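Local coordinates for mandelate racemase/muconate lactonizing protein (Thermobispora bispora, PDB 3VC5) that probably catalyses the magnesium-dependent dehydration of D-glucarate to 5-dehydro-4-deoxy-D-glucarate, as a member of the enolase superfamily, at residues P49-T54 and S339-G344. Numbering follows the deposited sequence.
Sequences PWALRT and SNSHLG
R53 reaches from strand 50-60 over the backbone of S341 and H342, in the loop that leads from strand 334-337 to helix 344-355. Its chain is bent at chi2 (-66°) and chi3 (-89°), which lays the guanidinium against the loop instead of pointing it straight past. S341 O lies over one face, 3.2 Å from its plane and nearer its border than its centre; R53 CD also packs on S341 O at 3.4 Å. No direct hydrogen bond joins the segments: a water takes a weak bond from R53 NH1 and donates to S341 O at 3.1 Å. H342 CB lies over the same face, 3.6 Å from R53 NH2, but the imidazole leads away, its plane 55° from the guanidinium. H342 ND1 donates a nearly straight hydrogen bond to L343 O at 2.9 Å, and NE2 is hydrogen-bonded to T366. Nearer the start of the strand, A51 CB touches S341 CB at 4.0 Å. One oxygen of E69, OE2, forms a salt bridge with R53 NE and accepts from L343 N, linking strand 65-71 to the loop; R53 NH2 is hydrogen-bonded to S346 on helix 344-355. An alanine in place of R53 would probably leave E69 without its charge partner and S341 O without its cover. With E69 balancing its charge and S346 holding NH2, the buried guanidinium is probably fixed in rotation against this loop beside H338, a predicted proton acceptor.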
loop_
_atom_site.group_PDB
_atom_site.type_symbol
_atom_site.label_atom_id
_atom_site.label_comp_id
_atom_site.label_asym_id
_atom_site.label_seq_id
_atom_site.Cartn_x
_atom_site.Cartn_y
_atom_site.Cartn_z
ATOM N N PRO A 49 37.018 4.535 7.045
ATOM C CA PRO A 49 37.564 3.229 6.646
ATOM C C PRO A 49 36.717 2.018 7.081
ATOM O O PRO A 49 36.892 0.900 6.549
ATOM C CB PRO A 49 38.942 3.174 7.348
ATOM C CG PRO A 49 39.211 4.526 7.857
ATOM C CD PRO A 49 37.918 5.304 7.925
ATOM N N TRP A 50 35.851 2.233 8.061
ATOM C CA TRP A 50 34.889 1.213 8.505
ATOM C C TRP A 50 33.479 1.746 8.330
ATOM O O TRP A 50 33.198 2.891 8.731
ATOM C CB TRP A 50 35.086 0.869 9.979
ATOM C CG TRP A 50 36.434 0.308 10.294
ATOM C CD1 TRP A 50 37.512 0.985 10.836
ATOM C CD2 TRP A 50 36.881 -1.044 10.075
ATOM N NE1 TRP A 50 38.583 0.122 10.984
ATOM C CE2 TRP A 50 38.222 -1.119 10.520
ATOM C CE3 TRP A 50 36.274 -2.196 9.557
ATOM C CZ2 TRP A 50 38.967 -2.299 10.448
ATOM C CZ3 TRP A 50 37.007 -3.364 9.487
ATOM C CH2 TRP A 50 38.348 -3.410 9.942
ATOM N N ALA A 51 32.600 0.920 7.757
ATOM C CA ALA A 51 31.168 1.187 7.724
ATOM C C ALA A 51 30.527 0.287 8.792
ATOM O O ALA A 51 30.992 -0.830 9.031
ATOM C CB ALA A 51 30.587 0.889 6.342
ATOM N N LEU A 52 29.490 0.795 9.458
ATOM C CA LEU A 52 28.835 0.079 10.557
ATOM C C LEU A 52 27.453 -0.421 10.097
ATOM O O LEU A 52 26.757 0.253 9.324
ATOM C CB LEU A 52 28.610 1.064 11.705
ATOM C CG LEU A 52 29.853 1.831 12.196
ATOM C CD1 LEU A 52 29.507 2.778 13.340
ATOM C CD2 LEU A 52 30.983 0.876 12.601
ATOM N N ARG A 53 27.029 -1.552 10.647
ATOM C CA ARG A 53 25.671 -2.076 10.454
ATOM C C ARG A 53 25.270 -2.791 11.729
ATOM O O ARG A 53 26.135 -3.117 12.567
ATOM C CB ARG A 53 25.570 -3.067 9.274
ATOM C CG ARG A 53 25.890 -2.479 7.900
ATOM C CD ARG A 53 24.891 -1.434 7.437
ATOM N NE ARG A 53 23.762 -2.003 6.689
ATOM C CZ ARG A 53 22.791 -1.251 6.163
ATOM N NH1 ARG A 53 22.841 0.069 6.325
ATOM N NH2 ARG A 53 21.762 -1.806 5.506
ATOM N N THR A 54 23.980 -3.095 11.840
ATOM C CA THR A 54 23.493 -3.916 12.938
ATOM C C THR A 54 22.755 -5.078 12.298
ATOM O O THR A 54 21.875 -4.893 11.423
ATOM C CB THR A 54 22.502 -3.137 13.845
ATOM O OG1 THR A 54 23.164 -1.996 14.377
ATOM C CG2 THR A 54 22.033 -4.025 15.003
ATOM N N SER A 339 20.540 3.284 -1.796
ATOM C CA SER A 339 21.394 2.346 -1.084
ATOM C C SER A 339 22.270 3.095 -0.048
ATOM O O SER A 339 22.655 4.258 -0.280
ATOM C CB SER A 339 22.262 1.578 -2.102
ATOM O OG SER A 339 23.217 0.779 -1.438
ATOM N N ASN A 340 22.596 2.431 1.069
ATOM C CA ASN A 340 23.758 2.793 1.896
ATOM C C ASN A 340 24.664 1.546 1.962
ATOM O O ASN A 340 24.185 0.410 1.707
ATOM C CB ASN A 340 23.368 3.158 3.323
ATOM C CG ASN A 340 22.819 4.558 3.457
ATOM O OD1 ASN A 340 21.649 4.722 3.787
ATOM N ND2 ASN A 340 23.652 5.573 3.231
ATOM N N SER A 341 25.938 1.725 2.319
ATOM C CA SER A 341 26.859 0.575 2.420
ATOM C C SER A 341 26.163 -0.544 3.164
ATOM O O SER A 341 25.682 -0.317 4.290
ATOM C CB SER A 341 28.066 0.998 3.242
ATOM O OG SER A 341 28.678 2.126 2.630
ATOM N N HIS A 342 26.148 -1.754 2.597
ATOM C CA HIS A 342 25.284 -2.792 3.172
ATOM C C HIS A 342 25.772 -4.187 2.807
ATOM O O HIS A 342 26.650 -4.368 1.944
ATOM C CB HIS A 342 23.822 -2.613 2.664
ATOM C CG HIS A 342 23.648 -2.907 1.201
ATOM N ND1 HIS A 342 23.568 -4.200 0.720
ATOM C CD2 HIS A 342 23.637 -2.098 0.104
ATOM C CE1 HIS A 342 23.451 -4.173 -0.602
ATOM N NE2 HIS A 342 23.495 -2.910 -1.002
ATOM N N LEU A 343 25.208 -5.181 3.485
ATOM C CA LEU A 343 25.611 -6.570 3.294
ATOM C C LEU A 343 24.492 -7.387 2.627
ATOM O O LEU A 343 23.554 -6.819 2.018
ATOM C CB LEU A 343 26.032 -7.152 4.653
ATOM C CG LEU A 343 27.143 -6.366 5.341
ATOM C CD1 LEU A 343 27.424 -7.017 6.697
ATOM C CD2 LEU A 343 28.411 -6.356 4.474
ATOM N N GLY A 344 24.599 -8.712 2.683
ATOM C CA GLY A 344 23.740 -9.561 1.878
ATOM C C GLY A 344 22.311 -9.724 2.399
ATOM O O GLY A 344 21.413 -10.091 1.649
HETATM O O HOH W 1 25.094 2.003 6.183
#